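Local coordinates for protein D-alanyl-D-alanine carboxypeptidase (Enterococcus faecalis V583, PDB 5ZHW) that is a metal-dependent DD-carboxypeptidase that removes the C-terminal D-alanine from peptidoglycan precursors and thereby contributes to antibiotic resistance, at residues Leu142-Asp147 and His193-Gly198; Glu101-Ile106 and Trp131-Gly136; Arg175-Asp180 and Ser188-His193. One frame throughout, in Å; residues are numbered along the deposited sequence.

Interaction 1 is the buried centre of the fold, where two neighbouring strands of the four-stranded antiparallel sheet carry metal ligands. Interaction 3 adjoins it, shares H193, joins the loops on either side of helix 182-185, is partly buried, and adds the glutamate thought to be the proton donor and acceptor. Interaction 2 lies further out, about 16 Å centre to centre from interaction 1, and pairs helix 100-116 with the loop that grips the substrate. Chemistry follows place: backbone bonds and metal ligation in the sheet, a water-rich polar network in interaction 3, and in interaction 2 packing of glutamine stems, proline and valine, with loop backbone bonds to the ligand. All three touch the chain E D-alanine.

Interaction 1 (Leu142-Asp147 and His193-Gly198); sequences LGLAVD and HYRYVG. With CU (copper (II) ion), chain C; DAL (D-alanine), chain E.
H193 holds CG anti to its backbone N (chi1 -176°), while D147 turns CG beside its own N (chi1 -65°); from a non-hydrogen-bonded antiparallel pair, both then reach one copper ion. H193 ND1 binds the metal at 2.0 Å and D147 OD1 at 1.9 Å, with H140 as a further protein ligand; a salt bridge from D147 OD2 to R98 helps hold the carboxylate. Experimentally these three metal ligands bind zinc, the natural cofactor; imidazole and carboxylate suit such an ion. The strands beneath are locked by backbone bonds, among them the reciprocal pair V146 N to Y194 O and Y194 N to V146 O, each 2.9 Å. A145 is small enough to let its CB lie 3.5 Å from H193 NE2, an atom that is hydrogen-bonded to E139. On the same face the bent R195 chain lays CD and NE against L144 CB, and NE donates to Y196 O at 2.8 Å. R195 NH1 forms a salt bridge with E139, so this one carboxylate tethers both R195 and H193. Copper also binds atom O of the chain E D-alanine at 2.0 Å, which would polarise that carbonyl, consistent with activation for attack.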
loop_
_atom_site.group_PDB
_atom_site.type_symbol
_atom_site.label_atom_id
_atom_site.label_comp_id
_atom_site.label_asym_id
_atom_site.label_seq_id
_atom_site.Cartn_x
_atom_site.Cartn_y
_atom_site.Cartn_z
ATOM N N LEU A 142 4.566 -3.922 -7.716
ATOM C CA LEU A 142 3.561 -4.750 -8.393
ATOM C C LEU A 142 2.529 -3.962 -9.189
ATOM O O LEU A 142 1.885 -4.524 -10.070
ATOM C CB LEU A 142 2.780 -5.548 -7.368
ATOM C CG LEU A 142 3.503 -6.580 -6.508
ATOM C CD1 LEU A 142 2.636 -6.864 -5.296
ATOM C CD2 LEU A 142 3.756 -7.842 -7.310
ATOM N N GLY A 143 2.311 -2.696 -8.837
ATOM C CA GLY A 143 1.168 -1.955 -9.343
ATOM C C GLY A 143 -0.123 -2.343 -8.630
ATOM O O GLY A 143 -1.187 -1.958 -9.076
ATOM N N LEU A 144 -0.035 -3.101 -7.532
ATOM C CA LEU A 144 -1.198 -3.529 -6.781
ATOM C C LEU A 144 -1.457 -2.670 -5.562
ATOM O O LEU A 144 -2.484 -2.850 -4.914
ATOM C CB LEU A 144 -1.059 -5.009 -6.353
ATOM C CG LEU A 144 -1.182 -6.052 -7.473
ATOM C CD1 LEU A 144 -1.143 -7.470 -6.907
ATOM C CD2 LEU A 144 -2.459 -5.843 -8.267
ATOM N N ALA A 145 -0.544 -1.752 -5.244
ATOM C CA ALA A 145 -0.654 -0.922 -4.038
ATOM C C ALA A 145 -0.744 0.553 -4.421
ATOM O O ALA A 145 -0.057 1.010 -5.337
ATOM C CB ALA A 145 0.554 -1.133 -3.137
ATOM N N VAL A 146 -1.588 1.279 -3.710
ATOM C CA VAL A 146 -1.662 2.733 -3.825
ATOM C C VAL A 146 -1.545 3.361 -2.453
ATOM O O VAL A 146 -2.090 2.819 -1.476
ATOM C CB VAL A 146 -2.961 3.215 -4.504
ATOM C CG1 VAL A 146 -2.939 2.867 -5.990
ATOM C CG2 VAL A 146 -4.194 2.649 -3.858
ATOM N N ASP A 147 -0.800 4.471 -2.381
ATOM C CA ASP A 147 -0.806 5.334 -1.226
ATOM C C ASP A 147 -1.830 6.396 -1.508
ATOM O O ASP A 147 -1.728 7.123 -2.495
ATOM C CB ASP A 147 0.550 5.980 -0.973
ATOM C CG ASP A 147 1.608 4.982 -0.608
ATOM O OD1 ASP A 147 1.280 3.894 -0.093
ATOM O OD2 ASP A 147 2.780 5.274 -0.858
ATOM N N HIS A 193 -1.524 3.343 2.975
ATOM C CA HIS A 193 -1.125 2.272 2.036
ATOM C C HIS A 193 -2.192 1.177 1.930
ATOM O O HIS A 193 -2.412 0.407 2.874
ATOM C CB HIS A 193 0.215 1.680 2.437
ATOM C CG HIS A 193 0.753 0.656 1.479
ATOM N ND1 HIS A 193 1.871 0.875 0.701
ATOM C CD2 HIS A 193 0.359 -0.618 1.219
ATOM C CE1 HIS A 193 2.125 -0.217 -0.005
ATOM N NE2 HIS A 193 1.223 -1.136 0.294
ATOM N N TYR A 194 -2.812 1.115 0.758
ATOM C CA TYR A 194 -3.878 0.175 0.445
ATOM C C TYR A 194 -3.458 -0.785 -0.680
ATOM O O TYR A 194 -2.860 -0.359 -1.672
ATOM C CB TYR A 194 -5.183 0.941 0.138
ATOM C CG TYR A 194 -5.812 1.301 1.443
ATOM C CD1 TYR A 194 -5.349 2.390 2.205
ATOM C CD2 TYR A 194 -6.772 0.481 1.998
ATOM C CE1 TYR A 194 -5.883 2.660 3.462
ATOM C CE2 TYR A 194 -7.300 0.739 3.244
ATOM C CZ TYR A 194 -6.864 1.826 3.977
ATOM O OH TYR A 194 -7.448 2.018 5.210
ATOM N N ARG A 195 -3.768 -2.072 -0.484
ATOM C CA ARG A 195 -3.350 -3.153 -1.364
ATOM C C ARG A 195 -4.576 -3.823 -1.943
ATOM O O ARG A 195 -5.488 -4.166 -1.180
ATOM C CB ARG A 195 -2.524 -4.149 -0.559
ATOM C CG ARG A 195 -2.361 -5.545 -1.148
ATOM C CD ARG A 195 -1.672 -5.551 -2.490
ATOM N NE ARG A 195 -1.846 -6.858 -3.094
ATOM C CZ ARG A 195 -1.068 -7.926 -2.906
ATOM N NH1 ARG A 195 0.002 -7.875 -2.141
ATOM N NH2 ARG A 195 -1.380 -9.073 -3.519
ATOM N N TYR A 196 -4.610 -3.995 -3.271
ATOM C CA TYR A 196 -5.680 -4.762 -3.918
ATOM C C TYR A 196 -5.441 -6.280 -3.743
ATOM O O TYR A 196 -4.394 -6.804 -4.140
ATOM C CB TYR A 196 -5.812 -4.457 -5.411
ATOM C CG TYR A 196 -7.000 -5.187 -6.026
ATOM C CD1 TYR A 196 -8.301 -4.696 -5.872
ATOM C CD2 TYR A 196 -6.826 -6.371 -6.738
ATOM C CE1 TYR A 196 -9.385 -5.358 -6.407
ATOM C CE2 TYR A 196 -7.903 -7.046 -7.276
ATOM C CZ TYR A 196 -9.181 -6.533 -7.109
ATOM O OH TYR A 196 -10.246 -7.187 -7.645
ATOM N N VAL A 197 -6.414 -6.950 -3.140
ATOM C CA VAL A 197 -6.459 -8.423 -3.051
ATOM C C VAL A 197 -7.736 -9.055 -3.649
ATOM O O VAL A 197 -7.793 -10.277 -3.831
ATOM C CB VAL A 197 -6.251 -8.914 -1.601
ATOM C CG1 VAL A 197 -4.831 -8.609 -1.124
ATOM C CG2 VAL A 197 -7.258 -8.316 -0.638
ATOM N N GLY A 198 -8.727 -8.229 -3.980
ATOM C CA GLY A 198 -10.003 -8.700 -4.495
ATOM C C GLY A 198 -11.035 -8.683 -3.401
ATOM O O GLY A 198 -10.697 -8.790 -2.220
HETATM CU CU CU C . 2.683 2.593 0.111
HETATM N N DAL E . 6.762 4.967 1.059
HETATM C CA DAL E . 5.609 4.721 1.955
HETATM C CB DAL E . 5.930 4.998 3.437
HETATM C C DAL E . 5.042 3.296 1.770
HETATM O O DAL E . 3.836 3.168 1.582
#

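Interaction 2 (Glu101-Ile106 and Trp131-Gly136). With DAL (D-alanine), chain D; DAL (D-alanine), chain E.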
loop_
_atom_site.group_PDB
_atom_site.type_symbol
_atom_site.label_atom_id
_atom_site.label_comp_id
_atom_site.label_asym_id
_atom_site.label_seq_id
_atom_site.Cartn_x
_atom_site.Cartn_y
_atom_site.Cartn_z
ATOM N N GLU A 101 14.469 1.793 -9.298
ATOM C CA GLU A 101 15.173 3.026 -8.974
ATOM C C GLU A 101 14.322 4.005 -8.150
ATOM O O GLU A 101 14.859 4.649 -7.237
ATOM C CB GLU A 101 15.742 3.690 -10.242
ATOM C CG GLU A 101 16.417 5.055 -10.040
ATOM C CD GLU A 101 17.630 5.046 -9.095
ATOM O OE1 GLU A 101 18.215 3.974 -8.848
ATOM O OE2 GLU A 101 18.013 6.142 -8.609
ATOM N N LYS A 102 13.025 4.132 -8.445
ATOM C CA LYS A 102 12.164 5.013 -7.635
ATOM C C LYS A 102 12.079 4.536 -6.181
ATOM O O LYS A 102 12.113 5.352 -5.242
ATOM C CB LYS A 102 10.737 5.134 -8.211
ATOM C CG LYS A 102 9.800 6.102 -7.480
ATOM C CD LYS A 102 10.444 7.483 -7.335
ATOM C CE LYS A 102 9.457 8.591 -6.995
ATOM N NZ LYS A 102 9.763 9.820 -7.803
ATOM N N GLN A 103 11.971 3.221 -5.999
ATOM C CA GLN A 103 11.891 2.632 -4.661
ATOM C C GLN A 103 13.165 2.885 -3.870
ATOM O O GLN A 103 13.111 3.211 -2.669
ATOM C CB GLN A 103 11.620 1.126 -4.739
ATOM C CG GLN A 103 11.302 0.469 -3.389
ATOM C CD GLN A 103 10.065 1.024 -2.672
ATOM O OE1 GLN A 103 9.970 0.976 -1.446
ATOM N NE2 GLN A 103 9.120 1.511 -3.424
ATOM N N GLN A 104 14.301 2.719 -4.547
ATOM C CA GLN A 104 15.604 3.011 -3.985
ATOM C C GLN A 104 15.689 4.455 -3.482
ATOM O O GLN A 104 16.135 4.694 -2.362
ATOM C CB GLN A 104 16.704 2.747 -5.031
ATOM C CG GLN A 104 18.125 2.842 -4.506
ATOM C CD GLN A 104 18.392 1.815 -3.436
ATOM O OE1 GLN A 104 18.600 0.633 -3.729
ATOM N NE2 GLN A 104 18.329 2.244 -2.176
ATOM N N GLU A 105 15.269 5.384 -4.314
ATOM C CA GLU A 105 15.295 6.766 -3.973
ATOM C C GLU A 105 14.384 7.104 -2.813
ATOM O O GLU A 105 14.739 7.879 -1.997
ATOM C CB GLU A 105 14.995 7.649 -5.176
ATOM C CG GLU A 105 15.992 7.558 -6.302
ATOM C CD GLU A 105 15.563 8.269 -7.555
ATOM O OE1 GLU A 105 14.551 8.941 -7.556
ATOM O OE2 GLU A 105 16.250 8.152 -8.544
ATOM N N ILE A 106 13.207 6.520 -2.771
ATOM C CA ILE A 106 12.287 6.780 -1.697
ATOM C C ILE A 106 12.901 6.284 -0.413
ATOM O O ILE A 106 12.830 6.931 0.574
ATOM C CB ILE A 106 10.902 6.178 -1.938
ATOM C CG1 ILE A 106 10.198 6.911 -3.057
ATOM C CG2 ILE A 106 10.060 6.240 -0.688
ATOM C CD1 ILE A 106 8.874 6.318 -3.402
ATOM N N TRP A 131 9.458 1.522 7.348
ATOM C CA TRP A 131 8.561 2.429 6.608
ATOM C C TRP A 131 8.611 2.248 5.096
ATOM O O TRP A 131 7.592 2.367 4.422
ATOM C CB TRP A 131 8.918 3.884 6.918
ATOM C CG TRP A 131 8.707 4.241 8.335
ATOM C CD1 TRP A 131 9.647 4.237 9.333
ATOM C CD2 TRP A 131 7.469 4.629 8.941
ATOM N NE1 TRP A 131 9.065 4.608 10.524
ATOM C CE2 TRP A 131 7.731 4.853 10.316
ATOM C CE3 TRP A 131 6.164 4.810 8.459
ATOM C CZ2 TRP A 131 6.735 5.256 11.217
ATOM C CZ3 TRP A 131 5.164 5.215 9.357
ATOM C CH2 TRP A 131 5.461 5.436 10.724
ATOM N N VAL A 132 9.798 1.987 4.557
ATOM C CA VAL A 132 9.994 1.867 3.117
ATOM C C VAL A 132 10.727 0.567 2.858
ATOM O O VAL A 132 11.784 0.337 3.421
ATOM C CB VAL A 132 10.778 3.071 2.561
ATOM C CG1 VAL A 132 10.871 3.009 1.029
ATOM C CG2 VAL A 132 10.111 4.380 3.000
ATOM N N ALA A 133 10.151 -0.280 2.010
ATOM C CA ALA A 133 10.727 -1.587 1.693
ATOM C C ALA A 133 11.950 -1.448 0.805
ATOM O O ALA A 133 12.050 -0.483 0.021
ATOM C CB ALA A 133 9.679 -2.478 1.039
ATOM N N VAL A 134 12.902 -2.383 0.927
ATOM C CA VAL A 134 14.074 -2.360 0.030
ATOM C C VAL A 134 13.558 -2.700 -1.357
ATOM O O VAL A 134 12.573 -3.423 -1.468
ATOM C CB VAL A 134 15.269 -3.289 0.449
ATOM C CG1 VAL A 134 15.770 -2.931 1.847
ATOM C CG2 VAL A 134 14.916 -4.763 0.386
ATOM N N PRO A 135 14.175 -2.132 -2.409
ATOM C CA PRO A 135 13.761 -2.431 -3.788
ATOM C C PRO A 135 13.673 -3.928 -4.042
ATOM O O PRO A 135 14.555 -4.681 -3.623
ATOM C CB PRO A 135 14.875 -1.827 -4.629
ATOM C CG PRO A 135 15.454 -0.740 -3.789
ATOM C CD PRO A 135 15.189 -1.064 -2.359
ATOM N N GLY A 136 12.589 -4.346 -4.679
ATOM C CA GLY A 136 12.340 -5.761 -4.938
ATOM C C GLY A 136 11.339 -6.332 -3.979
ATOM O O GLY A 136 10.830 -7.407 -4.228
HETATM N N DAL D . 5.957 2.281 1.847
HETATM C CA DAL D . 5.654 0.819 1.694
HETATM C CB DAL D . 6.007 0.016 2.975
HETATM C C DAL D . 6.505 0.263 0.551
HETATM O O DAL D . 7.641 0.647 0.464
HETATM O OXT DAL D . 6.020 -0.608 -0.161
HETATM N N DAL E . 6.762 4.967 1.059
HETATM C CA DAL E . 5.609 4.721 1.955
HETATM C CB DAL E . 5.930 4.998 3.437
HETATM C C DAL E . 5.042 3.296 1.770
HETATM O O DAL E . 3.836 3.168 1.582
#
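Q103 and P135 bring helix 100-116 against the substrate-binding loop that precedes strand 145-150 in this M15B peptidase. Together with V132 they bury most of the surface in the contact. Q103 has CG anti to its backbone N (chi1 -171°) and then bends at chi2, which lays the aliphatic part of the chain along the loop: CG comes 3.8 Å from P135 CA. Its amide is directed into the binding site beside A133 and the chain D D-alanine, in keeping with its observed role in substrate binding. A glutamine suits the place because it combines a flexible apolar stem with a polar end.

P135 sets its ring against the next residue, Q104. Its CG lies 3.4 Å from Q104 OE1 and 3.7 Å from the backbone N of Q104, a compact apolar group that can approach the helix surface closely. The amide of Q104 is turned to D108, one turn further along the same helix, through NE2.

V132 points at the helix with a branched side chain. CG1 packs on I106 CG2 at 3.7 Å, the two side chains crossing at about a right angle, while CG2, also near I106, turns toward N of the chain E D-alanine. M107 and K110 of the same helix also touch V132. With the loop so placed, its backbone holds the substrate: W131 O accepts a bond from N of the chain D D-alanine, and A133 N donates to O of that residue at 3.1 Å, nearly straight at 173°.

Interaction 3 (Arg175-Asp180 and Ser188-His193); sequences RRYPPD and SNEPWH. With CU (copper (II) ion), chain C; DAL (D-alanine), chain D; DAL (D-alanine), chain E.
The catalytic pocket of this metallopeptidase is walled on one side by Y177, whose CE2 rests over the face of the H193 ring, 3.5 Å from H193 CD2. The two rings are inclined at 48°, while R176 CB meets the edge of the imidazole. A broad tyrosine ring suits this place, backing the metal-binding histidine and reaching CB of the chain D D-alanine. R176 N also bonds to H193 O at 3.3 Å, and the guanidinium of R176 continues to salt bridges with E139 and E213.

Further out, the extended R175 chain carries NH2 to N189 OD1 at 3.0 Å; its NH1 pairs with D165. A water accepts from R175 NE at 2.7 Å and lies within hydrogen-bonding distance of Y177 O and N189 OD1. Another water accepts from Y177 N at 2.8 Å and lies close to E190 O and H193 O. The weak bond from E190 N to Y177 O adds to this, and a type I turn from E190 to H193 sets the two functional residues close together.

E190 takes CG beside its backbone N (chi1 -66°) and then runs extended, a shape that carries OE1 to 3.3 Å from O of the chain E D-alanine. The carboxylate thus stands beside the peptide link between the two D-alanines, consistent with its inferred role as proton donor and acceptor in cleavage.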
loop_
_atom_site.group_PDB
_atom_site.type_symbol
_atom_site.label_atom_id
_atom_site.label_comp_id
_atom_site.label_asym_id
_atom_site.label_seq_id
_atom_site.Cartn_x
_atom_site.Cartn_y
_atom_site.Cartn_z
ATOM N N ARG A 175 -6.351 -2.339 4.140
ATOM C CA ARG A 175 -5.378 -1.568 4.876
ATOM C C ARG A 175 -4.213 -2.507 5.169
ATOM O O ARG A 175 -4.273 -3.334 6.066
ATOM C CB ARG A 175 -6.020 -1.025 6.155
ATOM C CG ARG A 175 -5.137 -0.045 6.885
ATOM C CD ARG A 175 -5.812 0.443 8.148
ATOM N NE ARG A 175 -4.937 1.302 8.937
ATOM C CZ ARG A 175 -5.329 1.970 10.029
ATOM N NH1 ARG A 175 -6.584 1.867 10.475
ATOM N NH2 ARG A 175 -4.459 2.749 10.689
ATOM N N ARG A 176 -3.168 -2.405 4.363
ATOM C CA ARG A 176 -2.141 -3.416 4.338
ATOM C C ARG A 176 -1.327 -3.551 5.615
ATOM O O ARG A 176 -0.947 -4.678 5.982
ATOM C CB ARG A 176 -1.185 -3.148 3.179
ATOM C CG ARG A 176 -0.114 -4.209 2.961
ATOM C CD ARG A 176 -0.708 -5.566 2.612
ATOM N NE ARG A 176 0.327 -6.567 2.397
ATOM C CZ ARG A 176 0.955 -7.264 3.348
ATOM N NH1 ARG A 176 0.686 -7.088 4.632
ATOM N NH2 ARG A 176 1.865 -8.172 3.001
ATOM N N TYR A 177 -1.025 -2.417 6.253
ATOM C CA TYR A 177 -0.103 -2.366 7.377
ATOM C C TYR A 177 -0.807 -1.715 8.587
ATOM O O TYR A 177 -0.573 -0.550 8.924
ATOM C CB TYR A 177 1.186 -1.619 6.997
ATOM C CG TYR A 177 1.880 -2.141 5.757
ATOM C CD1 TYR A 177 2.377 -3.440 5.710
ATOM C CD2 TYR A 177 2.036 -1.332 4.624
ATOM C CE1 TYR A 177 3.016 -3.928 4.571
ATOM C CE2 TYR A 177 2.678 -1.797 3.488
ATOM C CZ TYR A 177 3.169 -3.106 3.460
ATOM O OH TYR A 177 3.794 -3.592 2.319
ATOM N N PRO A 178 -1.705 -2.468 9.232
ATOM C CA PRO A 178 -2.407 -1.882 10.358
ATOM C C PRO A 178 -1.568 -1.858 11.639
ATOM O O PRO A 178 -0.661 -2.694 11.816
ATOM C CB PRO A 178 -3.647 -2.763 10.492
ATOM C CG PRO A 178 -3.215 -4.095 9.985
ATOM C CD PRO A 178 -2.174 -3.833 8.935
ATOM N N PRO A 179 -1.857 -0.893 12.524
ATOM C CA PRO A 179 -1.061 -0.688 13.742
ATOM C C PRO A 179 -0.921 -1.951 14.618
ATOM O O PRO A 179 0.152 -2.223 15.141
ATOM C CB PRO A 179 -1.812 0.440 14.472
ATOM C CG PRO A 179 -3.201 0.422 13.921
ATOM C CD PRO A 179 -3.060 -0.034 12.497
ATOM N N ASP A 180 -1.977 -2.741 14.718
ATOM C CA ASP A 180 -1.963 -3.941 15.556
ATOM C C ASP A 180 -1.348 -5.199 14.894
ATOM O O ASP A 180 -1.379 -6.284 15.500
ATOM C CB ASP A 180 -3.392 -4.232 16.064
ATOM C CG ASP A 180 -4.377 -4.518 14.940
ATOM O OD1 ASP A 180 -4.162 -4.046 13.797
ATOM O OD2 ASP A 180 -5.376 -5.212 15.196
ATOM N N SER A 188 5.433 -0.401 9.919
ATOM C CA SER A 188 4.753 0.528 10.813
ATOM C C SER A 188 3.358 0.914 10.298
ATOM O O SER A 188 2.949 0.533 9.200
ATOM C CB SER A 188 5.608 1.797 11.018
ATOM O OG SER A 188 6.941 1.461 11.388
ATOM N N ASN A 189 2.635 1.655 11.128
ATOM C CA ASN A 189 1.296 2.103 10.826
ATOM C C ASN A 189 1.394 3.050 9.639
ATOM O O ASN A 189 1.994 4.113 9.740
ATOM C CB ASN A 189 0.673 2.793 12.053
ATOM C CG ASN A 189 -0.752 3.280 11.807
ATOM O OD1 ASN A 189 -1.466 2.795 10.927
ATOM N ND2 ASN A 189 -1.178 4.247 12.612
ATOM N N GLU A 190 0.859 2.611 8.502
ATOM C CA GLU A 190 0.806 3.396 7.276
ATOM C C GLU A 190 -0.657 3.457 6.815
ATOM O O GLU A 190 -1.081 2.649 5.955
ATOM C CB GLU A 190 1.696 2.753 6.228
ATOM C CG GLU A 190 3.159 2.818 6.624
ATOM C CD GLU A 190 4.100 2.278 5.560
ATOM O OE1 GLU A 190 3.635 1.753 4.517
ATOM O OE2 GLU A 190 5.314 2.397 5.786
ATOM N N PRO A 191 -1.452 4.380 7.423
ATOM C CA PRO A 191 -2.899 4.446 7.128
ATOM C C PRO A 191 -3.229 4.879 5.709
ATOM O O PRO A 191 -4.378 4.806 5.325
ATOM C CB PRO A 191 -3.452 5.455 8.166
ATOM C CG PRO A 191 -2.259 6.233 8.630
ATOM C CD PRO A 191 -1.053 5.347 8.469
ATOM N N TRP A 192 -2.222 5.326 4.956
ATOM C CA TRP A 192 -2.336 5.630 3.520
ATOM C C TRP A 192 -2.146 4.434 2.546
ATOM O O TRP A 192 -2.568 4.518 1.406
ATOM C CB TRP A 192 -1.338 6.738 3.137
ATOM C CG TRP A 192 0.042 6.415 3.556
ATOM C CD1 TRP A 192 0.910 5.613 2.915
ATOM C CD2 TRP A 192 0.694 6.838 4.761
ATOM N NE1 TRP A 192 2.068 5.508 3.626
ATOM C CE2 TRP A 192 1.963 6.255 4.769
ATOM C CE3 TRP A 192 0.326 7.660 5.828
ATOM C CZ2 TRP A 192 2.887 6.473 5.808
ATOM C CZ3 TRP A 192 1.241 7.876 6.861
ATOM C CH2 TRP A 192 2.502 7.284 6.839
ATOM N N HIS A 193 -1.524 3.343 2.975
ATOM C CA HIS A 193 -1.125 2.272 2.036
ATOM C C HIS A 193 -2.192 1.177 1.930
ATOM O O HIS A 193 -2.412 0.407 2.874
ATOM C CB HIS A 193 0.215 1.680 2.437
ATOM C CG HIS A 193 0.753 0.656 1.479
ATOM N ND1 HIS A 193 1.871 0.875 0.701
ATOM C CD2 HIS A 193 0.359 -0.618 1.219
ATOM C CE1 HIS A 193 2.125 -0.217 -0.005
ATOM N NE2 HIS A 193 1.223 -1.136 0.294
HETATM CU CU CU C . 2.683 2.593 0.111
HETATM N N DAL D . 5.957 2.281 1.847
HETATM C CA DAL D . 5.654 0.819 1.694
HETATM C CB DAL D . 6.007 0.016 2.975
HETATM C C DAL D . 6.505 0.263 0.551
HETATM O O DAL D . 7.641 0.647 0.464
HETATM O OXT DAL D . 6.020 -0.608 -0.161
HETATM N N DAL E . 6.762 4.967 1.059
HETATM C CA DAL E . 5.609 4.721 1.955
HETATM C CB DAL E . 5.930 4.998 3.437
HETATM C C DAL E . 5.042 3.296 1.770
HETATM O O DAL E . 3.836 3.168 1.582
HETATM O O HOH W 1 -2.268 1.576 8.599
HETATM O O HOH W 2 -3.752 5.154 12.705
HETATM O O HOH W 3 -1.795 0.183 5.517
#